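Local atomic coordinates of delta-1-pyrroline-5-carboxylate dehydrogenase, mitochondrial (Mus musculus, PDB entry 4E3X), a protein that catalyses the irreversible NAD-dependent oxidation of L-glutamate gamma-semialdehyde to glutamate, the second step of mitochondrial proline breakdown. Residues L22-T27 against T192-Y197; D107-A112 against G227-W232; G137-E142 against Y246-E251; N319-H324 against S334-S339; A327-V332 against W361-G366. All coordinates share one frame; numbering follows the deposited sequence. Where two conformers were deposited one is given.

Contact 1: residues L22-T27 against T192-Y197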
# COMPACT_ATOMS: atom_id res chain seq x y z
N LEU B 22 19.48 -19.97 -12.11
CA LEU B 22 18.69 -19.79 -10.90
C LEU B 22 17.63 -20.88 -10.82
O LEU B 22 16.87 -21.08 -11.76
CB LEU B 22 18.04 -18.41 -10.86
CG LEU B 22 18.97 -17.21 -10.77
CD1 LEU B 22 18.13 -15.99 -10.52
CD2 LEU B 22 20.02 -17.38 -9.68
N ARG B 23 17.60 -21.58 -9.69
CA ARG B 23 16.63 -22.64 -9.46
C ARG B 23 15.76 -22.26 -8.28
O ARG B 23 16.25 -21.88 -7.22
CB ARG B 23 17.35 -23.96 -9.21
CG ARG B 23 18.23 -24.42 -10.37
CD ARG B 23 17.38 -24.90 -11.53
NE ARG B 23 16.57 -26.05 -11.13
CZ ARG B 23 16.98 -27.32 -11.24
NH1 ARG B 23 16.18 -28.30 -10.85
NH2 ARG B 23 18.17 -27.59 -11.75
N TRP B 24 14.45 -22.37 -8.48
CA TRP B 24 13.50 -21.94 -7.47
C TRP B 24 12.85 -23.13 -6.80
O TRP B 24 12.40 -24.07 -7.47
CB TRP B 24 12.47 -21.01 -8.09
CG TRP B 24 13.11 -19.84 -8.80
CD1 TRP B 24 13.15 -19.62 -10.15
CD2 TRP B 24 13.82 -18.75 -8.20
NE1 TRP B 24 13.83 -18.45 -10.42
CE2 TRP B 24 14.25 -17.91 -9.24
CE3 TRP B 24 14.12 -18.41 -6.88
CZ2 TRP B 24 14.97 -16.74 -8.99
CZ3 TRP B 24 14.83 -17.25 -6.64
CH2 TRP B 24 15.25 -16.43 -7.69
N LYS B 25 12.82 -23.11 -5.47
CA LYS B 25 12.26 -24.22 -4.70
C LYS B 25 10.75 -24.29 -4.88
O LYS B 25 10.10 -23.29 -5.16
CB LYS B 25 12.62 -24.07 -3.22
N HIS B 26 10.21 -25.50 -4.73
CA HIS B 26 8.77 -25.69 -4.77
C HIS B 26 8.13 -24.96 -3.60
O HIS B 26 8.72 -24.87 -2.52
CB HIS B 26 8.42 -27.18 -4.71
N THR B 27 6.94 -24.41 -3.82
CA THR B 27 6.25 -23.70 -2.76
C THR B 27 5.41 -24.67 -1.93
O THR B 27 5.04 -25.74 -2.41
CB THR B 27 5.34 -22.59 -3.31
OG1 THR B 27 4.32 -23.17 -4.14
CG2 THR B 27 6.15 -21.59 -4.12
N THR B 192 12.51 -17.39 -17.98
CA THR B 192 11.84 -17.79 -16.74
C THR B 192 11.75 -16.58 -15.82
O THR B 192 12.76 -15.90 -15.57
CB THR B 192 12.64 -18.91 -16.03
OG1 THR B 192 12.75 -20.04 -16.90
CG2 THR B 192 11.95 -19.33 -14.73
N ASN B 193 10.54 -16.30 -15.34
CA ASN B 193 10.28 -15.16 -14.45
C ASN B 193 9.91 -15.64 -13.06
O ASN B 193 9.16 -16.60 -12.92
CB ASN B 193 9.15 -14.31 -15.01
CG ASN B 193 9.46 -13.80 -16.40
OD1 ASN B 193 10.48 -13.14 -16.60
ND2 ASN B 193 8.60 -14.13 -17.37
N HIS B 194 10.41 -14.94 -12.05
CA HIS B 194 10.16 -15.30 -10.66
C HIS B 194 10.08 -14.04 -9.82
O HIS B 194 10.90 -13.13 -9.97
CB HIS B 194 11.28 -16.21 -10.15
CG HIS B 194 11.18 -16.55 -8.70
ND1 HIS B 194 10.39 -17.59 -8.24
CD2 HIS B 194 11.77 -16.01 -7.61
CE1 HIS B 194 10.51 -17.67 -6.92
NE2 HIS B 194 11.34 -16.73 -6.52
N THR B 195 9.09 -13.98 -8.93
CA THR B 195 8.98 -12.88 -7.98
C THR B 195 9.61 -13.26 -6.66
O THR B 195 9.28 -14.29 -6.07
CB THR B 195 7.52 -12.46 -7.75
OG1 THR B 195 6.97 -11.97 -8.99
CG2 THR B 195 7.42 -11.37 -6.70
N VAL B 196 10.53 -12.42 -6.20
CA VAL B 196 11.15 -12.54 -4.89
C VAL B 196 10.46 -11.54 -3.98
O VAL B 196 10.48 -10.33 -4.24
CB VAL B 196 12.65 -12.19 -4.98
CG1 VAL B 196 13.28 -12.22 -3.60
CG2 VAL B 196 13.39 -13.13 -5.94
N TYR B 197 9.84 -12.03 -2.91
CA TYR B 197 9.13 -11.16 -1.97
C TYR B 197 10.14 -10.66 -0.92
O TYR B 197 10.25 -11.21 0.17
CB TYR B 197 7.90 -11.88 -1.38
CG TYR B 197 6.85 -12.08 -2.44
CD1 TYR B 197 6.00 -11.04 -2.80
CD2 TYR B 197 6.74 -13.29 -3.14
CE1 TYR B 197 5.05 -11.20 -3.80
CE2 TYR B 197 5.80 -13.45 -4.14
CZ TYR B 197 4.95 -12.41 -4.46
OH TYR B 197 4.02 -12.56 -5.46
O HOH W 1 13.96 -16.56 -12.91

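Contact 2: residues D107-A112 against G227-W232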
# COMPACT_ATOMS: atom_id res chain seq x y z
N ASP B 107 21.07 0.40 14.41
CA ASP B 107 22.30 -0.07 13.77
C ASP B 107 22.42 -1.59 13.83
O ASP B 107 22.78 -2.22 12.84
CB ASP B 107 23.53 0.57 14.41
CG ASP B 107 23.58 2.08 14.25
OD1 ASP B 107 22.77 2.63 13.47
OD2 ASP B 107 24.44 2.71 14.90
N ALA B 108 22.11 -2.17 14.99
CA ALA B 108 22.23 -3.61 15.16
C ALA B 108 21.18 -4.36 14.36
O ALA B 108 21.46 -5.42 13.80
CB ALA B 108 22.16 -3.99 16.64
N ALA B 109 19.97 -3.81 14.30
CA ALA B 109 18.93 -4.42 13.48
C ALA B 109 19.34 -4.42 12.00
O ALA B 109 19.21 -5.44 11.31
CB ALA B 109 17.61 -3.66 13.66
N LEU B 110 19.84 -3.29 11.52
CA LEU B 110 20.26 -3.19 10.12
C LEU B 110 21.36 -4.20 9.78
O LEU B 110 21.36 -4.77 8.69
CB LEU B 110 20.71 -1.77 9.77
CG LEU B 110 19.59 -0.74 9.82
CD1 LEU B 110 20.18 0.65 9.67
CD2 LEU B 110 18.54 -1.03 8.76
N ALA B 111 22.27 -4.42 10.72
CA ALA B 111 23.36 -5.37 10.50
C ALA B 111 22.88 -6.82 10.45
O ALA B 111 23.59 -7.68 9.93
CB ALA B 111 24.44 -5.19 11.58
N ALA B 112 21.70 -7.08 11.00
CA ALA B 112 21.13 -8.43 11.04
C ALA B 112 20.14 -8.68 9.90
O ALA B 112 19.74 -9.82 9.66
CB ALA B 112 20.45 -8.66 12.38
N GLY B 227 10.48 -10.59 6.57
CA GLY B 227 11.91 -10.37 6.35
C GLY B 227 12.41 -9.01 6.79
O GLY B 227 13.53 -8.63 6.46
N ASN B 228 11.58 -8.28 7.51
CA ASN B 228 12.00 -7.00 8.06
C ASN B 228 12.63 -7.12 9.44
O ASN B 228 12.45 -8.12 10.14
CB ASN B 228 10.81 -6.05 8.14
CG ASN B 228 10.24 -5.78 6.78
OD1 ASN B 228 10.84 -5.06 6.00
ND2 ASN B 228 9.09 -6.40 6.47
N VAL B 229 13.35 -6.07 9.82
CA VAL B 229 13.80 -5.90 11.19
C VAL B 229 13.05 -4.71 11.79
O VAL B 229 12.67 -3.78 11.08
CB VAL B 229 15.33 -5.73 11.28
CG1 VAL B 229 16.03 -6.99 10.80
CG2 VAL B 229 15.81 -4.51 10.50
N VAL B 230 12.84 -4.76 13.10
CA VAL B 230 11.83 -3.92 13.73
C VAL B 230 12.31 -3.36 15.06
O VAL B 230 12.92 -4.08 15.86
CB VAL B 230 10.56 -4.76 14.02
CG1 VAL B 230 9.50 -3.94 14.75
CG2 VAL B 230 9.99 -5.40 12.74
N LEU B 231 12.06 -2.07 15.27
CA LEU B 231 12.08 -1.50 16.61
C LEU B 231 10.65 -1.44 17.12
O LEU B 231 9.81 -0.74 16.55
CB LEU B 231 12.69 -0.10 16.62
CG LEU B 231 14.20 -0.00 16.87
CD1 LEU B 231 14.99 -0.68 15.76
CD2 LEU B 231 14.63 1.46 17.04
N TRP B 232 10.37 -2.20 18.17
CA TRP B 232 9.04 -2.25 18.75
C TRP B 232 8.99 -1.42 20.03
O TRP B 232 9.64 -1.76 21.02
CB TRP B 232 8.67 -3.69 19.05
CG TRP B 232 7.31 -3.89 19.65
CD1 TRP B 232 6.26 -3.01 19.66
CD2 TRP B 232 6.86 -5.06 20.33
NE1 TRP B 232 5.18 -3.57 20.31
CE2 TRP B 232 5.53 -4.82 20.75
CE3 TRP B 232 7.45 -6.28 20.66
CZ2 TRP B 232 4.78 -5.77 21.44
CZ3 TRP B 232 6.71 -7.22 21.35
CH2 TRP B 232 5.40 -6.96 21.74

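Contact 3: residues G137-E142 against Y246-E251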
# COMPACT_ATOMS: atom_id res chain seq x y z
N GLY B 137 -0.87 -23.43 24.32
CA GLY B 137 -0.74 -24.42 25.37
C GLY B 137 -0.08 -23.90 26.63
O GLY B 137 -0.75 -23.28 27.46
N PRO B 138 1.22 -24.15 26.78
CA PRO B 138 1.88 -23.94 28.07
C PRO B 138 1.95 -22.49 28.53
O PRO B 138 2.07 -22.26 29.73
CB PRO B 138 3.29 -24.51 27.84
CG PRO B 138 3.50 -24.44 26.35
CD PRO B 138 2.14 -24.74 25.78
N ARG B 139 1.88 -21.54 27.60
CA ARG B 139 2.03 -20.13 27.97
C ARG B 139 0.70 -19.38 27.99
O ARG B 139 0.68 -18.17 28.24
CB ARG B 139 3.03 -19.42 27.05
CG ARG B 139 4.40 -20.08 27.01
CD ARG B 139 5.14 -19.95 28.34
NE ARG B 139 6.04 -18.80 28.37
CZ ARG B 139 7.29 -18.81 27.91
NH1 ARG B 139 8.04 -17.72 27.98
NH2 ARG B 139 7.79 -19.92 27.37
N ARG B 140 -0.40 -20.08 27.73
CA ARG B 140 -1.70 -19.42 27.65
C ARG B 140 -2.06 -18.72 28.95
O ARG B 140 -2.44 -17.55 28.95
CB ARG B 140 -2.81 -20.41 27.27
CG ARG B 140 -4.02 -19.73 26.63
CD ARG B 140 -5.24 -20.66 26.60
NE ARG B 140 -6.28 -20.22 25.67
CZ ARG B 140 -6.37 -20.64 24.41
NH1 ARG B 140 -7.36 -20.21 23.64
NH2 ARG B 140 -5.47 -21.49 23.92
N ALA B 141 -1.94 -19.43 30.06
CA ALA B 141 -2.37 -18.88 31.34
C ALA B 141 -1.54 -17.64 31.69
O ALA B 141 -2.07 -16.64 32.18
CB ALA B 141 -2.31 -19.93 32.44
N GLU B 142 -0.24 -17.70 31.42
CA GLU B 142 0.65 -16.57 31.67
C GLU B 142 0.23 -15.31 30.91
O GLU B 142 0.10 -14.24 31.50
CB GLU B 142 2.08 -16.94 31.28
CG GLU B 142 3.05 -15.77 31.42
CD GLU B 142 4.37 -15.98 30.69
OE1 GLU B 142 4.69 -17.14 30.34
OE2 GLU B 142 5.10 -14.99 30.48
N TYR B 246 7.10 -10.94 23.66
CA TYR B 246 8.45 -10.79 23.13
C TYR B 246 9.31 -12.00 23.51
O TYR B 246 9.97 -12.60 22.66
CB TYR B 246 9.10 -9.49 23.60
CG TYR B 246 10.49 -9.35 23.04
CD1 TYR B 246 10.68 -9.00 21.71
CD2 TYR B 246 11.62 -9.59 23.82
CE1 TYR B 246 11.95 -8.89 21.17
CE2 TYR B 246 12.90 -9.49 23.28
CZ TYR B 246 13.05 -9.13 21.95
OH TYR B 246 14.31 -9.03 21.40
N ARG B 247 9.29 -12.37 24.79
CA ARG B 247 10.10 -13.49 25.26
C ARG B 247 9.70 -14.79 24.57
O ARG B 247 10.56 -15.60 24.21
CB ARG B 247 9.98 -13.65 26.77
N ILE B 248 8.41 -15.00 24.38
CA ILE B 248 7.93 -16.18 23.69
C ILE B 248 8.47 -16.23 22.25
O ILE B 248 8.93 -17.27 21.79
CB ILE B 248 6.39 -16.29 23.75
CG1 ILE B 248 5.95 -16.67 25.17
CG2 ILE B 248 5.87 -17.32 22.75
CD1 ILE B 248 4.49 -16.45 25.47
N LEU B 249 8.46 -15.09 21.56
CA LEU B 249 8.99 -15.05 20.20
C LEU B 249 10.47 -15.44 20.16
O LEU B 249 10.90 -16.19 19.29
CB LEU B 249 8.79 -13.67 19.58
CG LEU B 249 7.38 -13.36 19.09
CD1 LEU B 249 7.26 -11.89 18.73
CD2 LEU B 249 7.01 -14.25 17.91
N ARG B 250 11.25 -14.91 21.10
CA ARG B 250 12.66 -15.26 21.17
C ARG B 250 12.85 -16.75 21.46
O ARG B 250 13.68 -17.40 20.82
CB ARG B 250 13.40 -14.38 22.20
CG ARG B 250 13.28 -12.87 21.93
CD ARG B 250 13.76 -12.45 20.53
NE ARG B 250 15.04 -13.08 20.23
CZ ARG B 250 16.21 -12.64 20.68
NH1 ARG B 250 16.29 -11.53 21.40
NH2 ARG B 250 17.32 -13.31 20.39
N GLU B 251 12.07 -17.29 22.39
CA GLU B 251 12.18 -18.71 22.73
C GLU B 251 11.75 -19.60 21.56
O GLU B 251 12.25 -20.72 21.43
CB GLU B 251 11.34 -19.04 23.96
CG GLU B 251 11.85 -18.42 25.25
CD GLU B 251 10.99 -18.79 26.44
OE1 GLU B 251 10.38 -19.89 26.40
OE2 GLU B 251 10.91 -18.00 27.39

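Contact 4: residues N319-H324 against S334-S339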
# COMPACT_ATOMS: atom_id res chain seq x y z
N ASN B 319 -18.10 4.47 16.73
CA ASN B 319 -18.86 3.43 16.05
C ASN B 319 -20.32 3.37 16.42
O ASN B 319 -20.69 3.69 17.55
CB ASN B 319 -18.19 2.09 16.30
CG ASN B 319 -16.69 2.17 16.11
OD1 ASN B 319 -16.20 2.42 15.01
ND2 ASN B 319 -15.95 2.01 17.20
N PHE B 320 -21.15 2.94 15.47
CA PHE B 320 -22.60 2.98 15.63
C PHE B 320 -23.27 1.61 15.68
O PHE B 320 -22.78 0.64 15.09
CB PHE B 320 -23.25 3.79 14.50
CG PHE B 320 -23.03 3.20 13.13
CD1 PHE B 320 -23.91 2.26 12.61
CD2 PHE B 320 -21.95 3.60 12.35
CE1 PHE B 320 -23.71 1.71 11.34
CE2 PHE B 320 -21.75 3.07 11.08
CZ PHE B 320 -22.63 2.12 10.58
N HIS B 321 -24.39 1.55 16.41
CA HIS B 321 -25.39 0.51 16.21
C HIS B 321 -26.65 1.23 15.74
O HIS B 321 -27.20 2.07 16.46
CB HIS B 321 -25.70 -0.26 17.51
CG HIS B 321 -24.69 -1.32 17.86
ND1 HIS B 321 -24.88 -2.21 18.90
CD2 HIS B 321 -23.48 -1.62 17.33
CE1 HIS B 321 -23.84 -3.02 18.99
NE2 HIS B 321 -22.97 -2.68 18.04
N PHE B 322 -27.11 0.91 14.53
CA PHE B 322 -28.32 1.49 13.98
C PHE B 322 -29.44 0.46 14.04
O PHE B 322 -29.30 -0.64 13.51
CB PHE B 322 -28.13 1.97 12.53
CG PHE B 322 -29.39 2.51 11.92
CD1 PHE B 322 -29.73 3.85 12.07
CD2 PHE B 322 -30.26 1.67 11.23
CE1 PHE B 322 -30.91 4.35 11.52
CE2 PHE B 322 -31.44 2.16 10.69
CZ PHE B 322 -31.76 3.50 10.83
N VAL B 323 -30.54 0.82 14.67
CA VAL B 323 -31.66 -0.09 14.86
C VAL B 323 -32.82 0.33 13.97
O VAL B 323 -33.22 1.50 13.97
CB VAL B 323 -32.12 -0.09 16.33
CG1 VAL B 323 -33.31 -1.01 16.51
CG2 VAL B 323 -30.98 -0.52 17.24
N HIS B 324 -33.34 -0.61 13.19
CA HIS B 324 -34.55 -0.42 12.42
C HIS B 324 -35.72 -1.03 13.20
O HIS B 324 -35.52 -1.90 14.05
CB HIS B 324 -34.44 -1.08 11.04
CG HIS B 324 -35.65 -0.92 10.19
ND1 HIS B 324 -36.55 -1.94 9.98
CD2 HIS B 324 -36.13 0.15 9.50
CE1 HIS B 324 -37.53 -1.51 9.20
NE2 HIS B 324 -37.30 -0.25 8.89
N SER B 334 -28.58 -7.06 24.01
CA SER B 334 -27.39 -7.82 24.40
C SER B 334 -26.17 -7.39 23.60
O SER B 334 -25.09 -7.19 24.16
CB SER B 334 -27.64 -9.31 24.22
OG SER B 334 -28.57 -9.79 25.18
N GLY B 335 -26.34 -7.25 22.29
CA GLY B 335 -25.25 -6.85 21.42
C GLY B 335 -24.72 -5.46 21.73
O GLY B 335 -23.51 -5.22 21.71
N THR B 336 -25.62 -4.53 22.04
CA THR B 336 -25.22 -3.17 22.36
C THR B 336 -24.54 -3.06 23.73
O THR B 336 -23.54 -2.37 23.88
CB THR B 336 -26.40 -2.21 22.27
OG1 THR B 336 -26.95 -2.27 20.94
CG2 THR B 336 -25.97 -0.77 22.56
N LEU B 337 -25.08 -3.75 24.73
CA LEU B 337 -24.44 -3.78 26.04
C LEU B 337 -23.02 -4.33 25.95
O LEU B 337 -22.08 -3.77 26.53
CB LEU B 337 -25.27 -4.60 27.03
CG LEU B 337 -26.57 -3.93 27.47
CD1 LEU B 337 -27.39 -4.90 28.29
CD2 LEU B 337 -26.30 -2.64 28.25
N ARG B 338 -22.84 -5.42 25.22
CA ARG B 338 -21.51 -5.99 25.04
C ARG B 338 -20.59 -5.03 24.29
O ARG B 338 -19.47 -4.76 24.72
CB ARG B 338 -21.58 -7.33 24.32
CG ARG B 338 -21.96 -8.50 25.21
CD ARG B 338 -21.73 -9.80 24.47
NE ARG B 338 -21.89 -10.96 25.34
CZ ARG B 338 -21.78 -12.21 24.92
NH1 ARG B 338 -21.51 -12.46 23.65
NH2 ARG B 338 -21.94 -13.22 25.78
N SER B 339 -21.06 -4.52 23.16
CA SER B 339 -20.20 -3.67 22.34
C SER B 339 -19.81 -2.39 23.07
O SER B 339 -18.66 -1.94 22.98
CB SER B 339 -20.86 -3.35 21.01
OG SER B 339 -20.01 -2.51 20.25

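Contact 5: residues A327-V332 against W361-G366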
# COMPACT_ATOMS: atom_id res chain seq x y z
N ALA B 327 -36.05 -4.79 13.96
CA ALA B 327 -34.97 -5.45 14.71
C ALA B 327 -35.48 -6.44 15.74
O ALA B 327 -36.57 -6.30 16.29
CB ALA B 327 -34.10 -4.41 15.40
N ASP B 328 -34.66 -7.45 16.01
CA ASP B 328 -34.87 -8.32 17.15
C ASP B 328 -34.42 -7.58 18.40
O ASP B 328 -33.23 -7.29 18.58
CB ASP B 328 -34.09 -9.62 16.98
CG ASP B 328 -34.39 -10.62 18.06
OD1 ASP B 328 -33.56 -10.75 18.99
OD2 ASP B 328 -35.45 -11.27 17.98
N VAL B 329 -35.38 -7.26 19.26
CA VAL B 329 -35.13 -6.41 20.42
C VAL B 329 -34.06 -6.97 21.36
O VAL B 329 -33.14 -6.26 21.76
CB VAL B 329 -36.43 -6.12 21.20
CG1 VAL B 329 -36.11 -5.48 22.54
CG2 VAL B 329 -37.36 -5.24 20.37
N ASP B 330 -34.17 -8.25 21.71
CA ASP B 330 -33.21 -8.83 22.64
C ASP B 330 -31.78 -8.84 22.08
O ASP B 330 -30.82 -8.65 22.83
CB ASP B 330 -33.63 -10.24 23.07
CG ASP B 330 -34.79 -10.24 24.07
OD1 ASP B 330 -35.07 -9.18 24.68
OD2 ASP B 330 -35.41 -11.30 24.24
N SER B 331 -31.65 -9.05 20.77
CA SER B 331 -30.34 -8.99 20.12
C SER B 331 -29.73 -7.59 20.17
O SER B 331 -28.54 -7.43 20.44
CB SER B 331 -30.43 -9.45 18.66
OG SER B 331 -30.78 -10.82 18.59
N VAL B 332 -30.56 -6.58 19.91
CA VAL B 332 -30.13 -5.20 20.02
C VAL B 332 -29.60 -4.93 21.43
O VAL B 332 -28.53 -4.36 21.61
CB VAL B 332 -31.28 -4.22 19.72
CG1 VAL B 332 -30.89 -2.81 20.13
CG2 VAL B 332 -31.67 -4.29 18.25
N TRP B 361 -38.40 2.30 21.13
CA TRP B 361 -37.69 2.91 22.25
C TRP B 361 -38.23 2.54 23.64
O TRP B 361 -37.45 2.27 24.54
CB TRP B 361 -37.53 4.42 22.04
CG TRP B 361 -36.81 5.18 23.14
CD1 TRP B 361 -37.26 6.31 23.75
CD2 TRP B 361 -35.53 4.89 23.72
NE1 TRP B 361 -36.35 6.74 24.68
CE2 TRP B 361 -35.27 5.89 24.68
CE3 TRP B 361 -34.57 3.88 23.53
CZ2 TRP B 361 -34.11 5.92 25.45
CZ3 TRP B 361 -33.41 3.91 24.29
CH2 TRP B 361 -33.19 4.92 25.24
N PRO B 362 -39.57 2.51 23.82
CA PRO B 362 -40.04 2.03 25.13
C PRO B 362 -39.51 0.63 25.49
O PRO B 362 -39.05 0.44 26.61
CB PRO B 362 -41.56 2.01 24.97
CG PRO B 362 -41.82 3.12 23.99
CD PRO B 362 -40.67 3.08 23.02
N GLN B 363 -39.58 -0.32 24.56
CA GLN B 363 -39.06 -1.66 24.82
C GLN B 363 -37.55 -1.64 25.09
O GLN B 363 -37.08 -2.19 26.08
CB GLN B 363 -39.32 -2.60 23.64
CG GLN B 363 -40.72 -3.19 23.55
CD GLN B 363 -40.82 -4.26 22.47
OE1 GLN B 363 -41.30 -4.00 21.37
NE2 GLN B 363 -40.35 -5.46 22.79
N ILE B 364 -36.81 -1.01 24.19
CA ILE B 364 -35.35 -1.01 24.28
C ILE B 364 -34.83 -0.24 25.50
O ILE B 364 -33.90 -0.69 26.17
CB ILE B 364 -34.72 -0.50 22.97
CG1 ILE B 364 -34.97 -1.53 21.87
CG2 ILE B 364 -33.23 -0.23 23.13
CD1 ILE B 364 -34.57 -1.07 20.49
N LYS B 365 -35.44 0.91 25.79
CA LYS B 365 -35.04 1.69 26.95
C LYS B 365 -35.24 0.89 28.24
O LYS B 365 -34.35 0.81 29.09
CB LYS B 365 -35.81 3.01 27.03
CG LYS B 365 -35.41 3.89 28.20
CD LYS B 365 -36.24 5.17 28.24
CE LYS B 365 -35.73 6.14 29.29
NZ LYS B 365 -36.61 7.34 29.40
N GLY B 366 -36.41 0.27 28.38
CA GLY B 366 -36.71 -0.53 29.55
C GLY B 366 -35.73 -1.67 29.74
O GLY B 366 -35.25 -1.93 30.85

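Contact 1: residues L22-T27 against T192-Y197
Trp24 and His194 lay their rings flat on one another, a face-to-face stack whose six-membered and imidazole centroids are 3.6 Å apart with the planes only 9° from parallel. The two side chains arrive from opposite directions. Trp24 CB, the methylene that carries the indole, lies 4.0 Å from His194 ND1, and the ring atom CG follows 3.6 Å from that same ND1. On the five-membered ring, CD1 and NE1 lie near His194 CB, a CH-pi contact with CB 3.7 Å from the centroid of that ring. NE1 also donates to a water at 3.1 Å; the same water lies 3.0 Å from Thr192 O and bridges ring and strand. Across the fused bond the stack is tightest: CE3 meets His194 NE2 at 3.3 Å, while CD2 sits over the centre of the imidazole. At the far tip, CH2 grazes the methyl CG2 of Val196, 4.2 Å off. His194 reaches the indole because its CG is anti to the backbone N (chi1 176°), which carries the imidazole out from the strand. With His194 cut back to an alanine, the indole would probably lose its stacking partner, with the bridging water and the Val196 methyl left to hold it here. Strand 191-199 pairs antiparallel with 542-550 in a two-stranded sheet that also meets the second subunit, where Val196 packs on its Arg498. Stacking, a CH-pi contact, one methyl and a bridging water thus hold Trp24 on this strand without a direct hydrogen bond, by flat-surface complementarity.

Contact 2: residues D107-A112 against G227-W232
Ala109 of helix 99-118 settles against Val229, and their tight packing contrasts with the rest of the two segments. The methyl CB of the alanine comes 3.7 Å from Val229 CG2, and the backbone oxygen of the same alanine is straddled by both valine methyls, Ala109 O to CG1 and to CG2 being each 3.6 Å. With CG1 anti to its own carbonyl carbon (chi1 -63°), the valine turns this pair of methyls toward the helix. The small alanine is what lets the helix backbone come so near: the two CA atoms are 5.8 Å apart. Beyond this pair the contact slackens. Leu231 CD1 reaches Ala109 CB only at 4.5 Å, and Leu110 adds little, while Asp107 and Ala111 lie on the solvent-exposed side of the helix. Leu231 belongs to strand 230-233 of the five-stranded parallel sheet, in the Rossmann-like cofactor domain of aldehyde dehydrogenases, and its side chain is about 7 Å from that of the NAD-binding Lys233. The packing is apolar, with no hydrogen bond between the segments. Ala109 O nevertheless keeps a polar partner, accepting from Ala112 N at 3.0 Å, so a carbonyl can be pressed against methyl groups while its hydrogen bond is supplied by its own helix.

Contact 3: residues G137-E142 against Y246-E251
Arg139 sits in a type I turn running from Gly137 to Arg140, with its CA 8.3 Å from that of Ile248 on helix 239-251. From this turn its side chain bends twice, at chi2 (-68°) and chi3, and slides past the isoleucine in the opposite direction. Ile248 CD1 touches Arg139 CB at 3.7 Å, and CG1 of the isoleucine lies over one face of the guanidinium, 3.7 Å from NH1. The edge of the same group faces Glu251, whose side chain crosses at about a right angle and is gripped end-on. NH2 donates to Glu251 OE1 at 2.8 Å along an almost perfectly straight line (179°), within the guanidinium plane. NH1 takes OE2 at 2.9 Å, but approaches from above the carboxylate plane, since the two flat groups are turned 39° apart. This is a salt-bridge network, because the remaining nitrogen NE binds Glu142 OE1 at 2.9 Å, on the syn side of that carboxylate. The turn links helices 121-136 and 140-151, and the partner helix 239-251 joins the parallel strands 230-233 and 259-261 in a beta-alpha-beta crossover; Arg139 thus joins the turn before helix 140-151 to the last turn of helix 239-251. Shortened to an alanine, Arg139 would probably leave Glu142 and Glu251 without their shared mate and take away the aliphatic and guanidinium surface that packs on Ile248 CG1 and CD1. Glu142 has a second cationic partner in Lys146, bound through OE2. Met134 of helix 121-136 touches both Arg139 and Glu251 alongside the ion pair.

Contact 4: residues N319-H324 against S334-S339
Thr336 OG1 is held by two groups: His321 ND1 donates to it at 2.9 Å, nearly straight at 168°, while the hydroxyl is also bonded to Val332 O one turn back in its own helix. With CG anti to the carbonyl carbon (chi1 -79°), His321 sets its ring edge against the helix, the threonine oxygen lying in the imidazole plane. Further round the same edge, CE1 points at Gly335 O from 3.5 Å, an oxygen that accepts from Ser339 N. Ser339 CB packs 3.6 Å from CE1, and its hydroxyl turns elsewhere, to Ser510 and the backbone N of Cys351. The strand and helix run almost antiparallel (170°), consecutive elements of a beta-alpha-beta unit, strand 319-323, helix 329-341 and strand 351-357 of the catalytic domain. The active site is close: the side chain of Ser339 is about 8 Å from a bound proline and about 11 Å from that of the nucleophile Cys348. NE2 of the imidazole is bonded to Ser510 N. With ND1 donating and NE2 facing a backbone N-H, the buried ring is consistent with a neutral imidazole protonated on ND1, its two nitrogens fixing its rotation between helix and loop.

Contact 5: residues A327-V332 against W361-G366
Val329 and Ile364 carry this contact, with Gln363 at its margin. In Val329 CG1 is anti to the backbone N (chi1 169°) and CG2 beside it, which gives each neighbour its own methyl. The valine and the isoleucine cross obliquely, CG1 of Val329 lying 4.2 Å from CG1 of Ile364. CG2 is crossed at about a right angle by the extended Gln363, which brings its amide end against this methyl, NE2 at 3.9 Å, in van der Waals contact alone. One turn on, Val332 CG1 meets the tip of the isoleucine, Ile364 CD1, at 4.1 Å. Ile364 thus spans two valines spaced along one face of the helix. That helix starts with a cap: Asp328 OD1, at the N-cap position, accepts from Ser331 N at 3.1 Å and from Ser331 OG at 2.8 Å, the two donors lying on opposite faces of its carboxylate plane. Ser331 OG also bonds Leu554 N of the second subunit, so the cap stands at the dimer interface. Helices 329-341 and 361-372 pack side by side here, with strand 351-357 between them in the chain. Ile364 rests on Val356 of that strand, and Val332 on Phe483 of strand 476-483, which seats both helices on the catalytic-domain sheet.

In the fold
Along the chain the segments of contacts 1, 2 and 3 interleave, and all three close before contacts 4 and 5, which interleave in turn. Contacts 4 and 5 are close neighbours, their centres about 10 Å apart: both use helix 329-341, and Val323 of strand 319-323 packs on Val332 and Ile364, so the two contacts adjoin. Contacts 2 and 3 touch through Trp232 and Tyr246, on the consecutive strand 230-233 and helix 239-251 of the cofactor domain; their centres are about 22 Å apart. Contact 1, on the two-stranded sheet, lies about 25 Å from contact 2 and 58 Å from contact 5, centre to centre. Contacts 1, 4 and 5 each reach the second subunit, so both ends of the fold take part in the dimer.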